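Local atomic coordinates of N-acetyltransferase domain-containing protein (Xanthomonas campestris pv. campestris, PDB entry 2OZH), a protein that probably transfers an acyl group, likely acetyl, to a so far unidentified acceptor, as a putative member of the GNAT acetyltransferase family. Residues Leu14-Ile19 and Gln56-Ala60; Leu18-Leu23 and Asp74-Leu78; Ser45-Gly49 and Val94-Leu100. All coordinates share one frame; numbering follows the deposited sequence.

Interaction 1. Residues Leu14-Ile19 and Gln56-Ala60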
# COMPACT_ATOMS: atom_id res chain seq x y z
N LEU A 14 -19.22 -9.80 1.63
CA LEU A 14 -19.37 -8.35 1.77
C LEU A 14 -20.63 -7.84 1.10
O LEU A 14 -21.02 -8.33 0.03
CB LEU A 14 -18.16 -7.64 1.17
CG LEU A 14 -16.81 -7.90 1.85
CD1 LEU A 14 -15.71 -7.30 1.00
CD2 LEU A 14 -16.77 -7.35 3.26
N ASP A 15 -21.22 -6.82 1.70
CA ASP A 15 -22.37 -6.11 1.14
C ASP A 15 -21.78 -4.90 0.41
O ASP A 15 -21.55 -3.85 1.00
CB ASP A 15 -23.33 -5.73 2.26
CG ASP A 15 -24.60 -5.04 1.77
OD1 ASP A 15 -24.59 -4.51 0.63
OD2 ASP A 15 -25.58 -5.02 2.56
N ILE A 16 -21.49 -5.06 -0.87
CA ILE A 16 -20.79 -4.04 -1.64
C ILE A 16 -21.61 -2.77 -1.70
O ILE A 16 -21.05 -1.68 -1.61
CB ILE A 16 -20.43 -4.56 -3.06
CG1 ILE A 16 -19.62 -5.87 -3.00
CG2 ILE A 16 -19.70 -3.49 -3.84
CD1 ILE A 16 -18.27 -5.77 -2.36
N GLY A 17 -22.92 -2.88 -1.86
CA GLY A 17 -23.75 -1.68 -1.93
C GLY A 17 -23.70 -0.90 -0.64
O GLY A 17 -23.65 0.33 -0.66
N LEU A 18 -23.77 -1.59 0.49
CA LEU A 18 -23.64 -0.90 1.78
C LEU A 18 -22.30 -0.19 1.89
O LEU A 18 -22.22 0.95 2.38
CB LEU A 18 -23.78 -1.90 2.93
CG LEU A 18 -23.49 -1.35 4.33
CD1 LEU A 18 -24.57 -0.46 4.83
CD2 LEU A 18 -23.19 -2.48 5.31
N ILE A 19 -21.22 -0.86 1.50
CA ILE A 19 -19.91 -0.27 1.61
C ILE A 19 -19.83 0.94 0.70
O ILE A 19 -19.29 1.97 1.07
CB ILE A 19 -18.82 -1.32 1.26
CG1 ILE A 19 -18.80 -2.44 2.28
CG2 ILE A 19 -17.46 -0.66 1.13
CD1 ILE A 19 -18.08 -3.67 1.75
N GLN A 56 -24.15 -6.86 7.30
CA GLN A 56 -22.83 -6.26 7.54
C GLN A 56 -23.00 -5.01 8.40
O GLN A 56 -23.85 -4.16 8.14
CB GLN A 56 -22.15 -5.92 6.24
CG GLN A 56 -20.69 -5.49 6.47
CD GLN A 56 -19.87 -5.35 5.25
OE1 GLN A 56 -20.26 -5.75 4.17
NE2 GLN A 56 -18.64 -4.84 5.44
N VAL A 57 -22.15 -4.91 9.42
CA VAL A 57 -22.16 -3.80 10.37
C VAL A 57 -20.84 -3.04 10.43
O VAL A 57 -20.80 -1.95 11.01
CB VAL A 57 -22.51 -4.28 11.79
CG1 VAL A 57 -23.90 -4.96 11.77
CG2 VAL A 57 -21.47 -5.18 12.37
N ALA A 58 -19.76 -3.57 9.86
CA ALA A 58 -18.45 -2.93 10.01
C ALA A 58 -17.55 -3.40 8.89
O ALA A 58 -17.81 -4.43 8.25
CB ALA A 58 -17.83 -3.27 11.35
N PHE A 59 -16.46 -2.66 8.66
CA PHE A 59 -15.54 -2.94 7.57
C PHE A 59 -14.17 -2.37 7.90
O PHE A 59 -14.05 -1.36 8.58
CB PHE A 59 -16.05 -2.20 6.32
CG PHE A 59 -15.33 -2.52 5.01
CD1 PHE A 59 -15.30 -3.81 4.51
CD2 PHE A 59 -14.72 -1.53 4.28
CE1 PHE A 59 -14.67 -4.09 3.30
CE2 PHE A 59 -14.13 -1.79 3.09
CZ PHE A 59 -14.12 -3.05 2.57
N ALA A 60 -13.15 -3.04 7.37
CA ALA A 60 -11.78 -2.50 7.33
C ALA A 60 -11.11 -3.10 6.14
O ALA A 60 -11.40 -4.22 5.75
CB ALA A 60 -11.02 -2.89 8.62
O HOH W 1 -25.77 -6.28 4.96
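Asp-15 and Gln-56 bring the two backbones to within 6.4 Å at their CA atoms, and the gap widens to 7.9 Å between the CA atoms of Ile-19 and Phe-59. Here the start of the first helix of a GNAT fold lies on its central sheet, beside a classic beta bulge in which Val-57 and Ala-58 both face Gly-50. The carboxamide of Gln-56 links the N-cap residue Asp-15 to its own strand. Its OE1 accepts the N-H of Asp-15 at 2.9 Å, nearly collinear with the C=O (177°), while NE2 donates within the amide plane to Ala-58 O. Held at both ends, the flat group can hardly turn, and an amide suits a place that asks for an acceptor and a donor side by side. In Asp-15, with CG anti to its backbone N (chi1 -177°), OD1 receives Leu-18 N from above the carboxylate plane, the capping bond. Beyond the amide the contact turns apolar. Ile-19 sets CD1 over one face of the Phe-59 ring, 4.0 Å from the centroid, a CH-pi contact displaced toward the rim; Leu-14 CD2 approaches the ring edge, 3.9 Å from Phe-59 CE1. Leu-18 lays its CD2 methyl 3.7 Å from Gln-56 CB, covering the aliphatic base of that side chain. One water ties the cap to the strand, donating to Asp-15 OD2 and accepting from Gln-56 N at 2.9 Å.

Interaction 2. Residues Leu18-Leu23 and Asp74-Leu78. With EDO (1,2-ethanediol), chain E.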
# COMPACT_ATOMS: atom_id res chain seq x y z
N LEU A 18 -23.77 -1.59 0.49
CA LEU A 18 -23.64 -0.90 1.78
C LEU A 18 -22.30 -0.19 1.89
O LEU A 18 -22.22 0.95 2.38
CB LEU A 18 -23.78 -1.90 2.93
CG LEU A 18 -23.49 -1.35 4.33
CD1 LEU A 18 -24.57 -0.46 4.83
CD2 LEU A 18 -23.19 -2.48 5.31
N ILE A 19 -21.22 -0.86 1.50
CA ILE A 19 -19.91 -0.27 1.61
C ILE A 19 -19.83 0.94 0.70
O ILE A 19 -19.29 1.97 1.07
CB ILE A 19 -18.82 -1.32 1.26
CG1 ILE A 19 -18.80 -2.44 2.28
CG2 ILE A 19 -17.46 -0.66 1.13
CD1 ILE A 19 -18.08 -3.67 1.75
N HIS A 20 -20.28 0.81 -0.54
CA HIS A 20 -20.29 1.91 -1.47
C HIS A 20 -21.07 3.11 -0.94
O HIS A 20 -20.58 4.24 -0.96
CB HIS A 20 -20.89 1.45 -2.81
CG HIS A 20 -21.09 2.52 -3.82
ND1 HIS A 20 -22.17 2.51 -4.67
CD2 HIS A 20 -20.36 3.62 -4.13
CE1 HIS A 20 -22.11 3.58 -5.45
NE2 HIS A 20 -21.01 4.26 -5.17
N ARG A 21 -22.29 2.89 -0.48
CA ARG A 21 -23.08 4.01 0.04
C ARG A 21 -22.40 4.67 1.22
O ARG A 21 -22.35 5.89 1.32
CB ARG A 21 -24.49 3.50 0.44
CG ARG A 21 -25.34 3.05 -0.74
CD ARG A 21 -26.55 2.07 -0.32
NE ARG A 21 -27.04 1.44 -1.55
CZ ARG A 21 -27.14 0.17 -1.80
NH1 ARG A 21 -26.96 -0.77 -0.85
NH2 ARG A 21 -27.40 -0.20 -3.04
N THR A 22 -21.88 3.85 2.13
CA THR A 22 -21.22 4.36 3.34
C THR A 22 -20.01 5.19 2.99
O THR A 22 -19.85 6.33 3.46
CB THR A 22 -20.86 3.21 4.28
OG1 THR A 22 -22.05 2.56 4.74
CG2 THR A 22 -20.04 3.72 5.47
N LEU A 23 -19.14 4.63 2.16
CA LEU A 23 -17.91 5.34 1.80
C LEU A 23 -18.24 6.61 1.02
O LEU A 23 -17.68 7.69 1.27
CB LEU A 23 -16.97 4.44 0.99
CG LEU A 23 -16.37 3.26 1.76
CD1 LEU A 23 -15.46 2.50 0.87
CD2 LEU A 23 -15.62 3.72 3.01
N ASP A 74 -10.46 2.69 5.02
CA ASP A 74 -11.89 2.42 4.88
C ASP A 74 -12.52 1.83 6.14
O ASP A 74 -13.54 1.17 6.06
CB ASP A 74 -12.18 1.54 3.66
CG ASP A 74 -11.92 2.24 2.34
OD1 ASP A 74 -11.89 3.48 2.27
OD2 ASP A 74 -11.86 1.51 1.32
N VAL A 75 -11.99 2.10 7.30
CA VAL A 75 -12.53 1.54 8.54
C VAL A 75 -13.80 2.24 8.91
O VAL A 75 -13.87 3.49 8.99
CB VAL A 75 -11.50 1.66 9.69
CG1 VAL A 75 -12.11 1.20 11.02
CG2 VAL A 75 -10.24 0.87 9.38
N PHE A 76 -14.87 1.46 9.14
CA PHE A 76 -16.08 2.03 9.65
C PHE A 76 -16.89 0.98 10.43
O PHE A 76 -16.78 -0.22 10.21
CB PHE A 76 -16.95 2.67 8.54
CG PHE A 76 -17.59 1.69 7.56
CD1 PHE A 76 -18.73 0.99 7.91
CD2 PHE A 76 -17.13 1.56 6.27
CE1 PHE A 76 -19.39 0.14 6.99
CE2 PHE A 76 -17.75 0.72 5.37
CZ PHE A 76 -18.85 0.00 5.72
N VAL A 77 -17.74 1.52 11.31
CA VAL A 77 -18.81 0.79 11.99
C VAL A 77 -20.07 1.61 11.79
O VAL A 77 -20.04 2.82 11.99
CB VAL A 77 -18.50 0.59 13.48
CG1 VAL A 77 -19.67 -0.05 14.19
CG2 VAL A 77 -17.25 -0.24 13.66
N LEU A 78 -21.18 0.97 11.42
CA LEU A 78 -22.43 1.70 11.24
C LEU A 78 -22.86 2.32 12.55
O LEU A 78 -22.65 1.74 13.63
CB LEU A 78 -23.51 0.81 10.67
CG LEU A 78 -23.22 0.30 9.25
CD1 LEU A 78 -24.38 -0.57 8.82
CD2 LEU A 78 -22.96 1.45 8.26
C1 EDO E . -8.48 3.63 8.94
O1 EDO E . -9.46 3.83 7.90
C2 EDO E . -7.43 4.70 8.91
O2 EDO E . -7.96 5.97 9.32
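Thr-22 and Phe-76 make the central fit of this packing, in which helix 18-23 crosses strand 74-77 at 97° with the axes 10.4 Å apart at their closest. The Phe-76 ring is the bump on the strand; it enters a hollow on the helix lined by Ile-19, Thr-22 and Leu-23. The floor is the CG2 methyl of Thr-22, against the middle of the ring, 3.6 Å from its centroid and 5° off the normal, a nearly ideal CH-pi contact. Phe-76 reaches the hollow with CG between the backbone N and the carbonyl carbon (chi1 70°). Ile-19 CG1 lies at the ring's edge, near CZ, and Leu-23 CD2 approaches obliquely, 4.2 Å from Phe-76 CD2. Threonine suits the spot: its methyl meets the ring while OG1 turns back to Leu-18 O at 2.9 Å, on the face opposite Thr-22 N. On one flank both Leu-23 methyls lie over one face of the Asp-74 carboxylate, CD1 3.8 Å from OD2; Arg-61 (salt bridge) and Trp-29 (hydrogen bond) hold that carboxylate. On the other, Leu-18 and Leu-78 meet tip to tip, CD1 to CD1 at 4.0 Å. A 1,2-ethanediol, probably from the crystallisation liquor, joins Val-75 N to Ala-109 O between their strands, a place consistent with the acetyl-CoA cleft of GNAT relatives. Helix 35-43 flanks the packing at Ile-19, and strand 55-64 pairs with Phe-76 and Leu-78 through Phe-59 and Val-57.

Interaction 3. Residues Ser45-Gly49 and Val94-Leu100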
# COMPACT_ATOMS: atom_id res chain seq x y z
N SER A 45 -7.79 -6.12 -2.51
CA SER A 45 -7.44 -5.89 -1.14
C SER A 45 -7.78 -7.07 -0.27
O SER A 45 -8.60 -7.91 -0.65
CB SER A 45 -8.23 -4.68 -0.59
OG SER A 45 -7.97 -3.52 -1.35
N LEU A 46 -7.20 -7.09 0.93
CA LEU A 46 -7.59 -8.00 1.99
C LEU A 46 -8.59 -7.27 2.86
O LEU A 46 -8.28 -6.29 3.52
CB LEU A 46 -6.39 -8.45 2.81
CG LEU A 46 -6.67 -9.40 3.97
CD1 LEU A 46 -7.29 -10.68 3.51
CD2 LEU A 46 -5.37 -9.71 4.71
N CYS A 47 -9.85 -7.69 2.75
CA CYS A 47 -10.95 -6.98 3.36
C CYS A 47 -11.48 -7.75 4.56
O CYS A 47 -11.54 -8.98 4.54
CB CYS A 47 -12.10 -6.77 2.38
SG CYS A 47 -11.65 -5.82 0.91
N PHE A 48 -11.86 -7.00 5.59
CA PHE A 48 -12.40 -7.55 6.85
C PHE A 48 -13.82 -7.03 6.98
O PHE A 48 -14.04 -5.82 7.13
CB PHE A 48 -11.54 -7.09 8.04
CG PHE A 48 -10.13 -7.63 7.98
CD1 PHE A 48 -9.20 -7.07 7.13
CD2 PHE A 48 -9.74 -8.71 8.76
CE1 PHE A 48 -7.92 -7.59 7.06
CE2 PHE A 48 -8.47 -9.23 8.68
CZ PHE A 48 -7.56 -8.67 7.83
N GLY A 49 -14.77 -7.93 6.94
CA GLY A 49 -16.16 -7.56 7.17
C GLY A 49 -16.61 -8.04 8.52
O GLY A 49 -16.25 -9.12 8.96
N VAL A 94 -7.16 -7.93 12.00
CA VAL A 94 -6.07 -7.38 11.17
C VAL A 94 -4.71 -7.66 11.77
O VAL A 94 -3.78 -8.12 11.08
CB VAL A 94 -6.25 -5.86 10.94
CG1 VAL A 94 -5.07 -5.22 10.23
CG2 VAL A 94 -7.55 -5.56 10.16
N MSE A 95 -4.58 -7.38 13.06
CA MSE A 95 -3.28 -7.54 13.71
C MSE A 95 -2.87 -8.99 13.78
O MSE A 95 -1.65 -9.29 13.82
CB MSE A 95 -3.31 -6.94 15.11
CG MSE A 95 -3.45 -5.46 15.18
SE MSE A 95 -1.88 -4.45 14.54
CE MSE A 95 -2.59 -4.25 12.86
N ALA A 96 -3.84 -9.90 13.83
CA ALA A 96 -3.56 -11.34 13.93
C ALA A 96 -3.52 -12.06 12.61
O ALA A 96 -3.26 -13.27 12.57
CB ALA A 96 -4.60 -12.04 14.87
N HIS A 97 -3.83 -11.37 11.50
CA HIS A 97 -4.01 -12.11 10.26
C HIS A 97 -2.71 -12.79 9.79
O HIS A 97 -1.68 -12.15 9.78
CB HIS A 97 -4.52 -11.18 9.15
CG HIS A 97 -5.02 -11.93 7.97
ND1 HIS A 97 -4.17 -12.45 7.01
CD2 HIS A 97 -6.27 -12.33 7.63
CE1 HIS A 97 -4.88 -13.13 6.13
NE2 HIS A 97 -6.16 -13.06 6.47
N PRO A 98 -2.77 -14.06 9.38
CA PRO A 98 -1.51 -14.73 9.09
C PRO A 98 -0.72 -14.14 7.93
O PRO A 98 0.48 -14.39 7.84
CB PRO A 98 -1.94 -16.17 8.77
CG PRO A 98 -3.38 -16.17 8.65
CD PRO A 98 -3.93 -14.95 9.29
N ASP A 99 -1.36 -13.39 7.05
CA ASP A 99 -0.66 -12.81 5.88
C ASP A 99 -0.18 -11.40 6.16
O ASP A 99 0.35 -10.77 5.25
CB ASP A 99 -1.56 -12.86 4.65
CG ASP A 99 -1.91 -14.29 4.24
OD1 ASP A 99 -1.06 -15.19 4.40
OD2 ASP A 99 -3.03 -14.52 3.77
N LEU A 100 -0.38 -10.90 7.37
CA LEU A 100 0.02 -9.55 7.76
C LEU A 100 1.00 -9.52 8.93
O LEU A 100 1.11 -8.54 9.66
CB LEU A 100 -1.19 -8.70 8.10
CG LEU A 100 -2.24 -8.53 7.01
CD1 LEU A 100 -3.40 -7.69 7.50
CD2 LEU A 100 -1.68 -7.88 5.77
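Phe-48 and Val-94 begin the contact where helix 86-96 nears its end against strand 46-52, on the face of the GNAT sheet opposite helix 16-26. Strand alternation sets the pattern: Leu-46 and Phe-48 turn to the 94-100 segment, while Cys-47 points to the other face, where it packs on Phe-59 of the next strand and on Leu-14. Val-94 comes first. Its CG2 sits over the centre of the Phe-48 ring, 3.7 Å from the centroid and 9° off the normal, and the compact branched side chain lets the backbone come close as well, with CA 3.9 Å from Phe-48 CZ. Selenomethionine Met-95 points away and packs on Phe-106 and on Arg-134 of the second subunit. Past the helix, His-97, its CG anti to the backbone N (chi1 -167°), sends the imidazole toward the strand. Leu-46 CD2 lies over the middle of one face of that ring, 3.7 Å from the centroid, while the Phe-48 ring stands obliquely beside it, planes at 85°. Pro-98 folds its CD against the opposite imidazole face, so the ring is held between a proline and a leucine. Asp-99 gives its backbone N-H to His-97 ND1 at 3.0 Å, tilted from the ring plane; histidine suits the turn because it offers a flat pi face to the Leu-46 methyl and an acceptor nitrogen, ND1, to the backbone. Leu-100, whose N-H returns to His-97 O, then points back inward and fills the angle beside both strand residues, its CD1 methyl lying 4.0 Å from Leu-46 CD2 and 4.3 Å from Phe-48 CZ.

Interactions 1 and 2 both rest on helix 16-26, share Leu-18 and Ile-19, and dock it onto neighbouring strands, 55-64 and 69-77, with centres 6 Å apart. Interaction 3 covers the other face of the same sheet through strand 46-52, its centre about 17 Å from that of interaction 2. The sheet connects it to interaction 1, where Phe-48 N bonds Ala-60 O. Interaction 3 is buried, whereas the first two are partly buried. Chemistry follows place: at the helix start, interaction 1 uses a direct hydrogen bond and a water; interactions 2 and 3 rely on shape, each with a methyl centred over an aromatic ring.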